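Local coordinates for uronate isomerase (Caulobacter crescentus, PDB 2Q01), which interconverts D-glucuronate and D-fructuronate, and D-galacturonate and D-tagaturonate, as a uronate isomerase of the metallo-dependent hydrolase superfamily, at residues D66-R71 with S386-D391; G190-T195 with P476-P481; S312-N317 with G329-M334. All blocks are in the same frame, centred on the assembly; numbering follows the deposited sequence.

In the fold
Two of the three contacts form a continuous unit, while the third stands apart on the same barrel-type fold. Contacts 1 and 3 have centres about 12 Å apart and meet directly: Arg71 NH2 is 2.7 Å from Gly329 O, a probable hydrogen bond, and Trp388 CH2 packs 3.7 Å from Asp331 CB. Both also touch the second subunit; the side chain of Arg71 is about 9 Å from a bound potassium ion and that of Asn317 about 11 Å from one. Contact 2 touches neither: its centre is about 29 Å from that of contact 1 and 35 Å from that of contact 3, across the chain's centre from the latter.

Contact 1 of 3, residues D66-R71 with S386-D391; sequences DHYLFR and SWWFHD
The carbonyl oxygen of Trp388 is approached by two donors: the Tyr68 hydroxyl, whose OH stands 3.0 Å from this O, and, within the loop, the backbone N of Asp391 in a weak bond. The hydroxyl does not follow a lone pair. It sits above the carbonyl plane, 49° out of it, while the oxygen itself lies at the edge of the tyrosine ring, in its plane. Tyr68 CG is anti to the carbonyl carbon (chi1 -76°), which sends the phenol across from helix 67-74 so that its OH also comes 3.5 Å from Trp388 CD1.

A second polar link runs through water 1. The indole NE1 of Trp388 donates to this water at 3.0 Å, and ND1 of His67 holds it at 2.8 Å; the water lies in the plane of both rings. The two side chains cross at about a right angle, with His67 CE1 3.8 Å from Trp388 NE1, and together with Tyr68 they form an aromatic cluster.

Next to it, Arg71 presents a guanidinium face to the edge of Phe389, CZ lying 3.9 Å from CE2 with the planes 68° apart. Phe389 in turn has Trp388 CD1 3.6 Å above the centre of one ring face. The cation's hydrogen bonds lie elsewhere, NH2 to Gly329 O and NH1 to Pro373 O of the second subunit, and Arg428 makes a cation-pi contact with Tyr68.

The loop 386-391 follows strand 381-383 of the barrel. The chemistry implies that this helix and this loop are joined by aromatic surfaces with a few polar links between them: a hydroxyl to a carbonyl, and a water bridging an indole N-H and a histidine nitrogen, which probably fixes the rotation of the Trp388 ring.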
# COMPACT_ATOMS: atom_id res chain seq x y z
N ASP B 66 -10.42 26.62 8.32
CA ASP B 66 -10.32 25.20 7.97
C ASP B 66 -9.54 24.96 6.67
O ASP B 66 -10.04 25.24 5.57
CB ASP B 66 -11.70 24.53 7.90
CG ASP B 66 -11.62 23.01 7.88
OD1 ASP B 66 -12.59 22.38 7.40
OD2 ASP B 66 -10.61 22.44 8.35
N HIS B 67 -8.33 24.42 6.82
CA HIS B 67 -7.43 24.19 5.69
C HIS B 67 -7.86 23.05 4.76
O HIS B 67 -7.51 23.06 3.59
CB HIS B 67 -5.96 24.06 6.13
CG HIS B 67 -5.70 22.96 7.11
ND1 HIS B 67 -5.42 21.66 6.73
CD2 HIS B 67 -5.67 22.96 8.47
CE1 HIS B 67 -5.24 20.92 7.80
NE2 HIS B 67 -5.38 21.68 8.87
N TYR B 68 -8.63 22.09 5.29
CA TYR B 68 -9.24 21.03 4.48
C TYR B 68 -10.13 21.61 3.38
O TYR B 68 -10.19 21.07 2.27
CB TYR B 68 -10.10 20.10 5.35
CG TYR B 68 -9.34 19.11 6.20
CD1 TYR B 68 -8.85 19.48 7.46
CD2 TYR B 68 -9.14 17.80 5.77
CE1 TYR B 68 -8.16 18.57 8.25
CE2 TYR B 68 -8.46 16.88 6.55
CZ TYR B 68 -7.97 17.27 7.79
OH TYR B 68 -7.29 16.37 8.58
N LEU B 69 -10.82 22.70 3.71
CA LEU B 69 -11.75 23.34 2.79
C LEU B 69 -11.06 24.22 1.76
O LEU B 69 -11.26 24.03 0.56
CB LEU B 69 -12.84 24.11 3.54
CG LEU B 69 -13.80 23.30 4.41
CD1 LEU B 69 -14.93 24.18 4.91
CD2 LEU B 69 -14.37 22.07 3.68
N PHE B 70 -10.25 25.18 2.21
CA PHE B 70 -9.62 26.09 1.25
C PHE B 70 -8.53 25.47 0.35
O PHE B 70 -8.26 26.00 -0.72
CB PHE B 70 -9.25 27.48 1.83
CG PHE B 70 -8.23 27.46 2.94
CD1 PHE B 70 -8.61 27.81 4.23
CD2 PHE B 70 -6.88 27.20 2.69
CE1 PHE B 70 -7.68 27.84 5.27
CE2 PHE B 70 -5.94 27.23 3.73
CZ PHE B 70 -6.34 27.55 5.02
N ARG B 71 -7.93 24.38 0.79
CA ARG B 71 -7.06 23.58 -0.08
C ARG B 71 -7.75 23.28 -1.41
O ARG B 71 -7.28 23.70 -2.47
CB ARG B 71 -6.66 22.28 0.62
CG ARG B 71 -5.33 22.34 1.33
CD ARG B 71 -4.99 21.01 2.00
NE ARG B 71 -5.02 19.90 1.05
CZ ARG B 71 -3.94 19.39 0.47
NH1 ARG B 71 -4.06 18.38 -0.38
NH2 ARG B 71 -2.74 19.89 0.74
N SER B 386 -5.81 6.54 12.22
CA SER B 386 -5.42 7.14 10.95
C SER B 386 -5.54 8.66 11.03
O SER B 386 -6.52 9.19 11.56
CB SER B 386 -6.23 6.56 9.80
OG SER B 386 -7.61 6.60 10.09
N TRP B 387 -4.53 9.34 10.53
CA TRP B 387 -4.33 10.75 10.82
C TRP B 387 -4.39 11.61 9.55
O TRP B 387 -3.99 11.17 8.47
CB TRP B 387 -3.00 10.89 11.61
CG TRP B 387 -2.43 12.28 11.78
CD1 TRP B 387 -3.09 13.42 12.12
CD2 TRP B 387 -1.04 12.64 11.67
NE1 TRP B 387 -2.22 14.48 12.18
CE2 TRP B 387 -0.95 14.03 11.91
CE3 TRP B 387 0.13 11.93 11.38
CZ2 TRP B 387 0.26 14.72 11.87
CZ3 TRP B 387 1.34 12.62 11.33
CH2 TRP B 387 1.39 14.01 11.57
N TRP B 388 -4.95 12.81 9.70
CA TRP B 388 -4.93 13.88 8.69
C TRP B 388 -5.73 13.55 7.43
O TRP B 388 -6.95 13.63 7.42
CB TRP B 388 -3.49 14.25 8.34
CG TRP B 388 -3.26 15.66 7.91
CD1 TRP B 388 -4.08 16.45 7.15
CD2 TRP B 388 -2.10 16.45 8.19
NE1 TRP B 388 -3.51 17.68 6.96
CE2 TRP B 388 -2.29 17.70 7.59
CE3 TRP B 388 -0.92 16.21 8.91
CZ2 TRP B 388 -1.34 18.73 7.67
CZ3 TRP B 388 0.02 17.22 9.00
CH2 TRP B 388 -0.19 18.47 8.38
N PHE B 389 -5.01 13.18 6.38
CA PHE B 389 -5.60 12.84 5.09
C PHE B 389 -6.28 11.47 5.14
O PHE B 389 -7.17 11.17 4.34
CB PHE B 389 -4.53 12.84 3.99
CG PHE B 389 -3.81 14.15 3.85
CD1 PHE B 389 -2.56 14.35 4.43
CD2 PHE B 389 -4.39 15.20 3.14
CE1 PHE B 389 -1.91 15.57 4.30
CE2 PHE B 389 -3.74 16.42 3.01
CZ PHE B 389 -2.50 16.60 3.58
N HIS B 390 -5.83 10.64 6.09
CA HIS B 390 -6.34 9.28 6.25
C HIS B 390 -7.40 9.21 7.35
O HIS B 390 -7.93 8.14 7.65
CB HIS B 390 -5.19 8.32 6.53
CG HIS B 390 -3.99 8.55 5.67
ND1 HIS B 390 -4.02 8.40 4.30
CD2 HIS B 390 -2.73 8.93 5.98
CE1 HIS B 390 -2.82 8.68 3.80
NE2 HIS B 390 -2.02 9.00 4.80
N ASP B 391 -7.71 10.36 7.94
CA ASP B 391 -8.84 10.51 8.85
C ASP B 391 -10.11 10.66 8.00
O ASP B 391 -10.56 11.77 7.69
CB ASP B 391 -8.57 11.71 9.77
CG ASP B 391 -9.77 12.11 10.61
OD1 ASP B 391 -10.54 11.22 11.06
OD2 ASP B 391 -9.94 13.32 10.84
O HOH W 1 -4.37 19.76 4.94

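Contact 2 of 3, residues G190-T195 with P476-P481; sequences GGHVIT and PDWARP
Arg480 spreads one face of its guanidinium over a bare peptide, with Gly191 N 4.0 Å above the plane and Gly190 C beside it, a fit that depends on glycine: a CB on Gly190 would fall 2.6 Å from Arg480 CG, a clash. The peptide leads into strand 192-194, which runs parallel to strand 165-169 in this TIM-barrel-type fold, and it meets a type I beta turn, Pro476 to Ala479, in the loop after helix 451-469. Arg480 N donates to Gly190 O at 2.8 Å, in the carbonyl plane and on a lone pair. The guanidinium also reaches Asp161 in a salt bridge; with an alanine here, the Asp161 carboxylate is likely to lose this mate and the Gly190-Gly191 peptide its cover.

Farther along, His192, the centre of an inverse gamma turn, has its ring CG anti to the backbone N (chi1 -173°), which carries CD2 to within 3.5 Å of Trp478 CH2; the ring planes are 31° apart. His192 ND1 is bonded to Thr167 OG1. The six-membered ring of Trp478 receives Gly191 O and Ile194 CG2 at its edge, Ile194 CG2 lying 4.0 Å from Trp478 CH2.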
# COMPACT_ATOMS: atom_id res chain seq x y z
N GLY B 190 -18.04 23.39 34.41
CA GLY B 190 -17.32 22.16 34.75
C GLY B 190 -16.73 21.39 33.59
O GLY B 190 -16.44 20.20 33.72
N GLY B 191 -16.55 22.07 32.46
CA GLY B 191 -15.98 21.45 31.27
C GLY B 191 -14.51 21.10 31.44
O GLY B 191 -13.72 21.92 31.90
N HIS B 192 -14.17 19.87 31.06
CA HIS B 192 -12.83 19.34 31.23
C HIS B 192 -12.02 19.63 29.97
O HIS B 192 -11.83 18.76 29.11
CB HIS B 192 -12.90 17.84 31.54
CG HIS B 192 -11.59 17.21 31.90
ND1 HIS B 192 -11.06 16.14 31.20
CD2 HIS B 192 -10.71 17.47 32.90
CE1 HIS B 192 -9.91 15.78 31.74
NE2 HIS B 192 -9.68 16.57 32.78
N VAL B 193 -11.59 20.88 29.85
CA VAL B 193 -10.70 21.30 28.78
C VAL B 193 -9.27 21.27 29.31
O VAL B 193 -8.91 22.01 30.22
CB VAL B 193 -11.06 22.70 28.24
CG1 VAL B 193 -10.08 23.12 27.16
CG2 VAL B 193 -12.50 22.71 27.69
N ILE B 194 -8.47 20.37 28.74
CA ILE B 194 -7.08 20.20 29.16
C ILE B 194 -6.11 20.55 28.03
O ILE B 194 -6.53 20.99 26.95
CB ILE B 194 -6.79 18.77 29.70
CG1 ILE B 194 -7.11 17.71 28.65
CG2 ILE B 194 -7.57 18.53 30.98
CD1 ILE B 194 -6.56 16.34 28.98
N THR B 195 -4.83 20.37 28.29
CA THR B 195 -3.79 20.74 27.33
C THR B 195 -2.90 19.55 26.96
O THR B 195 -3.04 18.46 27.52
CB THR B 195 -2.96 21.94 27.84
OG1 THR B 195 -1.96 22.28 26.88
CG2 THR B 195 -2.31 21.63 29.19
N PRO B 476 -10.20 15.41 37.54
CA PRO B 476 -9.86 16.34 38.61
C PRO B 476 -11.12 16.97 39.21
O PRO B 476 -12.20 16.91 38.61
CB PRO B 476 -9.01 17.40 37.90
CG PRO B 476 -8.88 16.96 36.46
CD PRO B 476 -9.98 16.00 36.21
N ASP B 477 -10.97 17.56 40.40
CA ASP B 477 -12.08 18.14 41.16
C ASP B 477 -12.69 19.37 40.49
O ASP B 477 -13.87 19.67 40.71
CB ASP B 477 -11.62 18.51 42.57
CG ASP B 477 -10.99 17.34 43.32
OD1 ASP B 477 -11.52 16.95 44.38
OD2 ASP B 477 -9.96 16.80 42.84
N TRP B 478 -11.90 20.06 39.67
CA TRP B 478 -12.33 21.30 39.02
C TRP B 478 -13.29 21.11 37.84
O TRP B 478 -13.92 22.06 37.39
CB TRP B 478 -11.13 22.16 38.60
CG TRP B 478 -10.10 21.49 37.71
CD1 TRP B 478 -8.90 20.97 38.11
CD2 TRP B 478 -10.16 21.31 36.28
NE1 TRP B 478 -8.22 20.47 37.02
CE2 TRP B 478 -8.97 20.67 35.89
CE3 TRP B 478 -11.11 21.64 35.30
CZ2 TRP B 478 -8.70 20.34 34.56
CZ3 TRP B 478 -10.84 21.32 33.98
CH2 TRP B 478 -9.64 20.67 33.62
N ALA B 479 -13.37 19.87 37.35
CA ALA B 479 -14.27 19.51 36.27
C ALA B 479 -15.53 18.80 36.81
O ALA B 479 -15.63 18.53 38.01
CB ALA B 479 -13.55 18.61 35.27
N ARG B 480 -16.47 18.51 35.92
CA ARG B 480 -17.64 17.70 36.26
C ARG B 480 -17.24 16.26 36.55
O ARG B 480 -16.18 15.81 36.10
CB ARG B 480 -18.63 17.69 35.09
CG ARG B 480 -19.44 18.93 34.93
CD ARG B 480 -20.05 18.95 33.56
NE ARG B 480 -20.33 20.31 33.13
CZ ARG B 480 -20.28 20.73 31.87
NH1 ARG B 480 -19.96 19.90 30.89
NH2 ARG B 480 -20.55 22.00 31.60
N PRO B 481 -18.07 15.53 37.32
CA PRO B 481 -17.93 14.08 37.28
C PRO B 481 -18.39 13.50 35.93
O PRO B 481 -19.16 14.15 35.20
CB PRO B 481 -18.84 13.60 38.43
CG PRO B 481 -19.83 14.70 38.61
CD PRO B 481 -19.10 15.97 38.28

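Contact 3 of 3, residues S312-N317 with G329-M334; sequences SHRNHN and GADIPM
From CB to carboxylate, the Asp331 side chain meets Ser312, Arg314 and Asn315. Its CB lies 3.6 Å from Ser312 OG, a buried hydroxyl with no polar partner in the model. CG is anti to the carbonyl carbon (chi1 -50°), which sets it against Arg314 CA. At the tip, OD1 accepts from Asn315 N at 2.9 Å in an almost straight bond (178°), on the anti side and tilted out of the carboxylate plane. OD2 turns to a long salt bridge, 3.9 Å from Arg314 NH1, with the two planes 83° apart. Water 2, 2.9 Å from Asp331 OD2, also donates to Asn315 OD1, though with further acceptors nearby it cannot serve all of them at once.

Backbone bonds hold the rest. His313 N donates to Ile332 O at 2.8 Å, Ile332 N donates back to His313 O, and His316 N donates to Ala330 O. Ile332 CG1 sits over a face of the His316 ring, 4.2 Å from its centroid, a CH-pi contact; ND1 of that ring bonds Tyr378 of the second subunit, a residue of the potassium site. This small antiparallel two-stranded sheet, its strands joined through helix 318-323, follows strand 305-308 in what is probably a beta-alpha loop of the TIM barrel, packed against the second subunit.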
# COMPACT_ATOMS: atom_id res chain seq x y z
N SER B 312 5.67 14.73 8.07
CA SER B 312 5.06 15.80 7.29
C SER B 312 6.11 16.76 6.72
O SER B 312 6.92 17.31 7.46
CB SER B 312 4.05 16.56 8.15
OG SER B 312 3.37 17.53 7.38
N HIS B 313 6.09 16.91 5.40
CA HIS B 313 6.87 17.93 4.70
C HIS B 313 6.10 19.24 4.82
O HIS B 313 5.26 19.55 3.97
CB HIS B 313 7.01 17.57 3.23
CG HIS B 313 8.06 18.35 2.50
ND1 HIS B 313 7.99 19.71 2.31
CD2 HIS B 313 9.21 17.94 1.90
CE1 HIS B 313 9.05 20.11 1.64
NE2 HIS B 313 9.80 19.06 1.38
N ARG B 314 6.39 20.00 5.87
CA ARG B 314 5.66 21.22 6.14
C ARG B 314 6.09 22.34 5.21
O ARG B 314 7.25 22.40 4.80
CB ARG B 314 5.79 21.63 7.61
CG ARG B 314 5.26 20.56 8.55
CD ARG B 314 5.07 21.05 9.97
NE ARG B 314 4.77 19.94 10.88
CZ ARG B 314 3.55 19.45 11.11
NH1 ARG B 314 2.49 19.97 10.50
NH2 ARG B 314 3.39 18.43 11.95
N ASN B 315 5.12 23.20 4.86
CA ASN B 315 5.34 24.41 4.07
C ASN B 315 5.95 24.13 2.71
O ASN B 315 6.92 24.77 2.30
CB ASN B 315 6.15 25.44 4.87
CG ASN B 315 5.59 25.69 6.26
OD1 ASN B 315 4.38 25.91 6.42
ND2 ASN B 315 6.45 25.64 7.27
N HIS B 316 5.36 23.15 2.02
CA HIS B 316 5.83 22.69 0.71
C HIS B 316 5.72 23.78 -0.36
O HIS B 316 6.58 23.88 -1.24
CB HIS B 316 5.03 21.46 0.31
CG HIS B 316 5.59 20.73 -0.87
ND1 HIS B 316 5.20 21.00 -2.17
CD2 HIS B 316 6.50 19.73 -0.95
CE1 HIS B 316 5.85 20.20 -3.00
NE2 HIS B 316 6.64 19.42 -2.29
N ASN B 317 4.67 24.59 -0.28
CA ASN B 317 4.51 25.77 -1.12
C ASN B 317 5.31 26.90 -0.50
O ASN B 317 4.94 27.43 0.55
CB ASN B 317 3.03 26.14 -1.23
CG ASN B 317 2.70 26.97 -2.47
OD1 ASN B 317 1.72 26.69 -3.16
ND2 ASN B 317 3.50 28.00 -2.74
N GLY B 329 -2.43 24.61 4.38
CA GLY B 329 -2.82 23.47 3.56
C GLY B 329 -1.79 23.03 2.55
O GLY B 329 -2.12 22.41 1.54
N ALA B 330 -0.52 23.33 2.81
CA ALA B 330 0.54 22.91 1.91
C ALA B 330 1.55 22.00 2.61
O ALA B 330 2.72 22.02 2.27
CB ALA B 330 1.23 24.12 1.31
N ASP B 331 1.08 21.21 3.57
CA ASP B 331 1.92 20.23 4.26
C ASP B 331 1.63 18.83 3.72
O ASP B 331 0.55 18.28 3.93
CB ASP B 331 1.71 20.28 5.78
CG ASP B 331 1.80 21.69 6.36
OD1 ASP B 331 2.47 22.57 5.76
OD2 ASP B 331 1.20 21.93 7.43
N ILE B 332 2.60 18.28 3.00
CA ILE B 332 2.45 17.04 2.24
C ILE B 332 3.14 15.90 2.99
O ILE B 332 4.24 16.09 3.50
CB ILE B 332 3.05 17.20 0.80
CG1 ILE B 332 2.65 18.53 0.14
CG2 ILE B 332 2.67 16.03 -0.10
CD1 ILE B 332 1.13 18.75 -0.11
N PRO B 333 2.49 14.73 3.10
CA PRO B 333 3.13 13.56 3.72
C PRO B 333 4.39 13.08 3.01
O PRO B 333 4.53 13.24 1.80
CB PRO B 333 2.06 12.48 3.62
CG PRO B 333 0.79 13.21 3.51
CD PRO B 333 1.10 14.42 2.71
N MET B 334 5.29 12.49 3.79
CA MET B 334 6.53 11.91 3.29
C MET B 334 6.55 10.42 3.59
O MET B 334 5.87 9.96 4.52
CB MET B 334 7.74 12.53 3.98
CG MET B 334 7.97 13.99 3.68
SD MET B 334 9.51 14.58 4.40
CE MET B 334 9.08 14.69 6.13
O HOH W 2 2.71 24.26 8.30